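Side-chain contacts in YycN protein (Bacillus subtilis, PDB 1ON0), which is of unproven function but probably transfers acyl groups, most likely acetyl, as a homodimeric member of the GNAT family of N-acetyltransferases: residues L65-N68 with I72-W75; F94-P99 with K107-A112. All blocks are in the same frame, centred on the assembly; numbering follows the deposited sequence.

Contact 1: residues L65-N68 with I72-W75; sequences LKLN and IVGW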
ATOM      1  N   LEU B  65     -17.436   1.618   3.846  1.00 26.15           N
ATOM      2  CA  LEU B  65     -16.139   2.284   4.004  1.00 24.51           C
ATOM      3  C   LEU B  65     -15.775   2.960   2.690  1.00 24.29           C
ATOM      4  O   LEU B  65     -15.697   2.304   1.655  1.00 25.60           O
ATOM      5  CB  LEU B  65     -15.053   1.265   4.366  1.00 15.59           C
ATOM      6  CG  LEU B  65     -15.443   0.351   5.527  1.00 12.39           C
ATOM      7  CD1 LEU B  65     -14.469  -0.813   5.644  1.00 13.44           C
ATOM      8  CD2 LEU B  65     -15.500   1.177   6.806  1.00 15.15           C
ATOM      9  N   LYS B  66     -15.550   4.269   2.741  1.00 20.30           N
ATOM     10  CA  LYS B  66     -15.193   5.045   1.559  1.00 21.73           C
ATOM     11  C   LYS B  66     -13.803   5.666   1.680  1.00 22.79           C
ATOM     12  O   LYS B  66     -13.396   6.085   2.761  1.00 21.62           O
ATOM     13  CB  LYS B  66     -16.217   6.162   1.318  1.00 26.11           C
ATOM     14  CG  LYS B  66     -17.603   5.689   0.879  1.00 28.60           C
ATOM     15  CD  LYS B  66     -18.386   6.864   0.313  1.00 31.36           C
ATOM     16  CE  LYS B  66     -19.768   6.471  -0.156  1.00 33.91           C
ATOM     17  NZ  LYS B  66     -20.424   7.637  -0.828  1.00 34.66           N
ATOM     18  N   LEU B  67     -13.076   5.725   0.565  1.00 29.91           N
ATOM     19  CA  LEU B  67     -11.732   6.309   0.547  1.00 32.11           C
ATOM     20  C   LEU B  67     -11.961   7.765   0.180  1.00 33.47           C
ATOM     21  O   LEU B  67     -11.195   8.664   0.535  1.00 34.69           O
ATOM     22  CB  LEU B  67     -10.875   5.600  -0.513  1.00 30.14           C
ATOM     23  CG  LEU B  67      -9.347   5.717  -0.633  1.00 31.71           C
ATOM     24  CD1 LEU B  67      -9.003   6.586  -1.820  1.00 29.84           C
ATOM     25  CD2 LEU B  67      -8.723   6.237   0.651  1.00 30.53           C
ATOM     26  N   ASN B  68     -13.058   7.979  -0.523  1.00 29.99           N
ATOM     27  CA  ASN B  68     -13.442   9.296  -0.959  1.00 31.34           C
ATOM     28  C   ASN B  68     -14.879   9.141  -1.408  1.00 33.79           C
ATOM     29  O   ASN B  68     -15.467   8.064  -1.265  1.00 34.06           O
ATOM     30  CB  ASN B  68     -12.545   9.768  -2.110  1.00 28.39           C
ATOM     31  CG  ASN B  68     -12.377   8.718  -3.183  1.00 29.72           C
ATOM     32  OD1 ASN B  68     -13.326   8.378  -3.877  1.00 31.39           O
ATOM     33  ND2 ASN B  68     -11.164   8.187  -3.316  1.00 28.84           N
ATOM     34  N   ILE B  72     -15.627   3.192  -2.895  1.00 26.66           N
ATOM     35  CA  ILE B  72     -16.159   2.490  -1.740  1.00 26.12           C
ATOM     36  C   ILE B  72     -15.309   1.236  -1.572  1.00 25.02           C
ATOM     37  O   ILE B  72     -15.548   0.216  -2.215  1.00 28.67           O
ATOM     38  CB  ILE B  72     -17.630   2.099  -1.944  1.00 23.90           C
ATOM     39  CG1 ILE B  72     -18.440   3.325  -2.359  1.00 22.54           C
ATOM     40  CG2 ILE B  72     -18.197   1.530  -0.630  1.00 24.58           C
ATOM     41  CD1 ILE B  72     -19.788   2.988  -3.014  1.00 22.84           C
ATOM     42  N   VAL B  73     -14.312   1.337  -0.698  1.00 24.20           N
ATOM     43  CA  VAL B  73     -13.355   0.267  -0.432  1.00 22.01           C
ATOM     44  C   VAL B  73     -13.889  -1.001   0.240  1.00 21.11           C
ATOM     45  O   VAL B  73     -13.354  -2.101   0.014  1.00 19.34           O
ATOM     46  CB  VAL B  73     -12.187   0.807   0.405  1.00 20.10           C
ATOM     47  CG1 VAL B  73     -11.591   2.034  -0.279  1.00 20.15           C
ATOM     48  CG2 VAL B  73     -12.658   1.167   1.806  1.00 18.67           C
ATOM     49  N   GLY B  74     -14.927  -0.846   1.062  1.00 17.92           N
ATOM     50  CA  GLY B  74     -15.505  -1.987   1.750  1.00 19.96           C
ATOM     51  C   GLY B  74     -16.763  -1.761   2.586  1.00 19.36           C
ATOM     52  O   GLY B  74     -17.557  -0.857   2.333  1.00 21.78           O
ATOM     53  N   TRP B  75     -16.922  -2.596   3.606  1.00 18.33           N
ATOM     54  CA  TRP B  75     -18.086  -2.582   4.486  1.00 17.52           C
ATOM     55  C   TRP B  75     -17.643  -2.836   5.927  1.00 18.72           C
ATOM     56  O   TRP B  75     -16.574  -3.393   6.179  1.00 17.78           O
ATOM     57  CB  TRP B  75     -19.033  -3.699   4.049  1.00 20.79           C
ATOM     58  CG  TRP B  75     -18.364  -5.051   4.092  1.00 22.10           C
ATOM     59  CD1 TRP B  75     -18.293  -5.901   5.173  1.00 20.76           C
ATOM     60  CD2 TRP B  75     -17.609  -5.682   3.043  1.00 23.14           C
ATOM     61  NE1 TRP B  75     -17.548  -7.003   4.859  1.00 21.23           N
ATOM     62  CE2 TRP B  75     -17.113  -6.899   3.562  1.00 21.85           C
ATOM     63  CE3 TRP B  75     -17.298  -5.332   1.719  1.00 22.52           C
ATOM     64  CZ2 TRP B  75     -16.324  -7.781   2.795  1.00 23.06           C
ATOM     65  CZ3 TRP B  75     -16.513  -6.205   0.957  1.00 22.90           C
ATOM     66  CH2 TRP B  75     -16.032  -7.414   1.500  1.00 22.88           C
TER

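Contact 2: residues F94-P99 with K107-A112; sequences FGLYEP and KQALAA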
ATOM      1  N   PHE B  94     -16.570  -7.395   8.317  1.00 15.19           N
ATOM      2  CA  PHE B  94     -15.608  -6.397   7.911  1.00 17.39           C
ATOM      3  C   PHE B  94     -14.722  -6.913   6.792  1.00 19.07           C
ATOM      4  O   PHE B  94     -14.201  -8.036   6.840  1.00 20.08           O
ATOM      5  CB  PHE B  94     -14.728  -5.991   9.081  1.00 24.83           C
ATOM      6  CG  PHE B  94     -13.433  -5.375   8.657  1.00 24.30           C
ATOM      7  CD1 PHE B  94     -13.407  -4.094   8.132  1.00 24.41           C
ATOM      8  CD2 PHE B  94     -12.246  -6.102   8.736  1.00 24.86           C
ATOM      9  CE1 PHE B  94     -12.207  -3.526   7.696  1.00 24.25           C
ATOM     10  CE2 PHE B  94     -11.035  -5.556   8.307  1.00 24.59           C
ATOM     11  CZ  PHE B  94     -11.018  -4.264   7.781  1.00 25.66           C
ATOM     12  N   GLY B  95     -14.531  -6.082   5.782  1.00 24.23           N
ATOM     13  CA  GLY B  95     -13.706  -6.504   4.677  1.00 23.35           C
ATOM     14  C   GLY B  95     -13.769  -5.454   3.605  1.00 24.40           C
ATOM     15  O   GLY B  95     -14.567  -4.523   3.677  1.00 24.04           O
ATOM     16  N   LEU B  96     -12.923  -5.615   2.601  1.00 23.58           N
ATOM     17  CA  LEU B  96     -12.859  -4.683   1.503  1.00 25.34           C
ATOM     18  C   LEU B  96     -13.202  -5.414   0.234  1.00 25.79           C
ATOM     19  O   LEU B  96     -13.093  -6.639   0.169  1.00 27.82           O
ATOM     20  CB  LEU B  96     -11.446  -4.099   1.403  1.00 25.75           C
ATOM     21  CG  LEU B  96     -11.052  -2.798   2.104  1.00 25.19           C
ATOM     22  CD1 LEU B  96     -11.782  -2.605   3.403  1.00 23.48           C
ATOM     23  CD2 LEU B  96      -9.549  -2.832   2.293  1.00 26.11           C
ATOM     24  N   TYR B  97     -13.642  -4.671  -0.773  1.00 30.45           N
ATOM     25  CA  TYR B  97     -13.945  -5.306  -2.042  1.00 32.94           C
ATOM     26  C   TYR B  97     -12.629  -5.650  -2.739  1.00 34.22           C
ATOM     27  O   TYR B  97     -11.600  -5.000  -2.513  1.00 33.95           O
ATOM     28  CB  TYR B  97     -14.778  -4.391  -2.924  1.00 26.20           C
ATOM     29  CG  TYR B  97     -16.130  -4.117  -2.341  1.00 28.51           C
ATOM     30  CD1 TYR B  97     -16.350  -2.989  -1.557  1.00 28.12           C
ATOM     31  CD2 TYR B  97     -17.186  -5.007  -2.540  1.00 28.24           C
ATOM     32  CE1 TYR B  97     -17.584  -2.746  -0.986  1.00 30.36           C
ATOM     33  CE2 TYR B  97     -18.426  -4.776  -1.971  1.00 30.77           C
ATOM     34  CZ  TYR B  97     -18.618  -3.639  -1.193  1.00 31.02           C
ATOM     35  OH  TYR B  97     -19.847  -3.395  -0.624  1.00 34.02           O
ATOM     36  N   GLU B  98     -12.689  -6.680  -3.574  1.00 34.56           N
ATOM     37  CA  GLU B  98     -11.549  -7.182  -4.325  1.00 35.83           C
ATOM     38  C   GLU B  98     -10.693  -6.072  -4.965  1.00 34.69           C
ATOM     39  O   GLU B  98      -9.483  -5.990  -4.722  1.00 35.90           O
ATOM     40  CB  GLU B  98     -12.054  -8.185  -5.383  1.00 33.66           C
ATOM     41  CG  GLU B  98     -11.132  -9.383  -5.640  1.00 38.18           C
ATOM     42  CD  GLU B  98     -11.840 -10.586  -6.289  1.00 39.68           C
ATOM     43  OE1 GLU B  98     -12.696 -11.221  -5.629  1.00 39.16           O
ATOM     44  OE2 GLU B  98     -11.532 -10.911  -7.458  1.00 42.12           O
ATOM     45  N   PRO B  99     -11.305  -5.186  -5.765  1.00 25.39           N
ATOM     46  CA  PRO B  99     -10.547  -4.108  -6.407  1.00 25.97           C
ATOM     47  C   PRO B  99      -9.837  -3.096  -5.483  1.00 26.03           C
ATOM     48  O   PRO B  99      -9.072  -2.273  -5.964  1.00 25.15           O
ATOM     49  CB  PRO B  99     -11.595  -3.438  -7.300  1.00 28.99           C
ATOM     50  CG  PRO B  99     -12.857  -3.645  -6.535  1.00 27.25           C
ATOM     51  CD  PRO B  99     -12.736  -5.079  -6.100  1.00 29.24           C
ATOM     52  N   LYS B 107      -6.063  -2.154   7.153  1.00 17.44           N
ATOM     53  CA  LYS B 107      -5.573  -1.698   8.427  1.00 16.01           C
ATOM     54  C   LYS B 107      -6.083  -0.288   8.714  1.00 16.37           C
ATOM     55  O   LYS B 107      -6.497  -0.001   9.825  1.00 17.77           O
ATOM     56  CB  LYS B 107      -4.053  -1.733   8.475  1.00 22.52           C
ATOM     57  CG  LYS B 107      -3.471  -1.044   9.696  1.00 24.01           C
ATOM     58  CD  LYS B 107      -1.971  -1.285   9.774  1.00 32.71           C
ATOM     59  CE  LYS B 107      -1.287  -0.334  10.755  1.00 34.12           C
ATOM     60  NZ  LYS B 107      -1.781  -0.481  12.154  1.00 39.79           N
ATOM     61  N   GLN B 108      -6.057   0.597   7.731  1.00 15.59           N
ATOM     62  CA  GLN B 108      -6.541   1.953   7.978  1.00 17.95           C
ATOM     63  C   GLN B 108      -8.034   1.934   8.292  1.00 18.75           C
ATOM     64  O   GLN B 108      -8.522   2.749   9.079  1.00 19.68           O
ATOM     65  CB  GLN B 108      -6.284   2.875   6.778  1.00 20.88           C
ATOM     66  CG  GLN B 108      -4.832   3.317   6.648  1.00 23.85           C
ATOM     67  CD  GLN B 108      -4.584   4.164   5.412  1.00 25.78           C
ATOM     68  OE1 GLN B 108      -3.520   4.774   5.269  1.00 27.44           O
ATOM     69  NE2 GLN B 108      -5.571   4.214   4.514  1.00 21.96           N
ATOM     70  N   ALA B 109      -8.757   1.005   7.675  1.00 20.48           N
ATOM     71  CA  ALA B 109     -10.192   0.885   7.899  1.00 21.35           C
ATOM     72  C   ALA B 109     -10.429   0.399   9.320  1.00 23.95           C
ATOM     73  O   ALA B 109     -11.460   0.691   9.926  1.00 24.08           O
ATOM     74  CB  ALA B 109     -10.790  -0.093   6.913  1.00 19.66           C
ATOM     75  N   LEU B 110      -9.463  -0.341   9.849  1.00 18.81           N
ATOM     76  CA  LEU B 110      -9.595  -0.864  11.191  1.00 18.71           C
ATOM     77  C   LEU B 110      -9.301   0.219  12.196  1.00 17.61           C
ATOM     78  O   LEU B 110      -9.781   0.164  13.332  1.00 19.31           O
ATOM     79  CB  LEU B 110      -8.676  -2.068  11.385  1.00 27.62           C
ATOM     80  CG  LEU B 110      -9.363  -3.333  11.904  1.00 28.82           C
ATOM     81  CD1 LEU B 110     -10.637  -3.633  11.149  1.00 26.30           C
ATOM     82  CD2 LEU B 110      -8.389  -4.482  11.787  1.00 33.24           C
ATOM     83  N   ALA B 111      -8.506   1.206  11.799  1.00 17.59           N
ATOM     84  CA  ALA B 111      -8.226   2.319  12.712  1.00 15.74           C
ATOM     85  C   ALA B 111      -9.415   3.297  12.722  1.00 13.51           C
ATOM     86  O   ALA B 111      -9.612   4.007  13.682  1.00 14.69           O
ATOM     87  CB  ALA B 111      -6.942   3.044  12.304  1.00 15.76           C
ATOM     88  N   ALA B 112     -10.193   3.344  11.647  1.00 20.69           N
ATOM     89  CA  ALA B 112     -11.343   4.229  11.644  1.00 21.90           C
ATOM     90  C   ALA B 112     -12.410   3.538  12.487  1.00 22.81           C
ATOM     91  O   ALA B 112     -13.301   4.192  13.039  1.00 27.40           O
ATOM     92  CB  ALA B 112     -11.852   4.484  10.243  1.00  8.35           C
TER

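Contact 1: residues L65-N68 with I72-W75
Leu65 meets Gly74 through two backbone hydrogen bonds and lays its side chain along the facing strand. Leu65 N gives a bond to Gly74 O (2.9 Å), and Leu65 O takes a longer one from Gly74 N (3.3 Å). With CG anti to its own carbonyl carbon (chi1 -50°), Leu65 runs over the Gly74–Trp75 peptide, CG nearest Trp75 N (3.8 Å), and CD1 goes on to Trp75 O at 3.4 Å. The lack of a side chain on Gly74 suits this, since a CB there would stand 3.5 Å from Leu65 CD1. Val73 and Gly74 both stand opposite Leu65, which makes a classic beta bulge in the hairpin of strands 60-66 and 72-79. The two methyls of Val73 take different neighbours: CG2 packs on Leu65 CB at 3.5 Å, CG1 on Leu67 CB at 3.6 Å. On the other face Lys66 and Ile72 lie side by side, the extended Lys66 chain bringing CE to 4.1 Å from Ile72 CG1; its methylenes suit an apolar neighbour while NZ, at the chain's far end, need not be buried. Farther out, Asn68 OD1 accepts hydrogen bonds from Lys70 N and Asp71 N in the turn, and Leu96 touches Leu65 and Val73.

Contact 2: residues F94-P99 with K107-A112
Strand 94-96 and helix 107-112 run at 141° to each other, their axes 9.5 Å apart at the closest, with no hydrogen bond between them, so side chains alone fill the gap. Phe94 does most of the bridging. Its ring swings out toward the helix with CG anti to the backbone N (chi1 159°) and takes Leu110 CD1 over one face in a CH-pi contact, 3.5 Å from the ring centroid and 17° off its normal. That methyl sits slightly toward the rim, and its nearest ring atom is Phe94 CZ at 3.4 Å. At the ring edge, near its plane, Ala109 CB lies 3.8 Å from Phe94 CE1. A small residue suits this helix position, which faces the strand: a single methyl can meet both the phenyl edge and, more loosely, Leu96 CD1 at 4.4 Å. Leu110 leaves the helix at the flank and reaches the ring with its CD1 methyl. Leu65 of strand 60-66 touches Phe94, Leu96 and Ala109, while Tyr140 of helix 134-142 packs on Phe94 and Leu110. This apolar seam joins the first strand and the helix of the beta-alpha-beta unit formed by strand 88-96, helix 105-119 and strand 124-127, part of the GNAT fold.

How the contacts relate
The two contacts follow each other along the chain, contact 1 closing before contact 2 opens, and their centres lie 8 Å apart on the same side of the chain's centre. They share one mixed sheet: strands 72-79 and 88-96 are neighbours in it, probably linked by hydrogen bonds from Tyr97 N to Val73 O (2.7 Å) and from Trp75 N to Gly95 O (3.0 Å). Contact 1 joins strands within the sheet, whereas contact 2 seats helix 105-119 against it. Trp75 and Tyr97, one from each contact, also meet edge-to-face. Together the two contacts join the hairpin of strands 60-66 and 72-79 to the beta-alpha-beta unit within a single acetyltransferase domain.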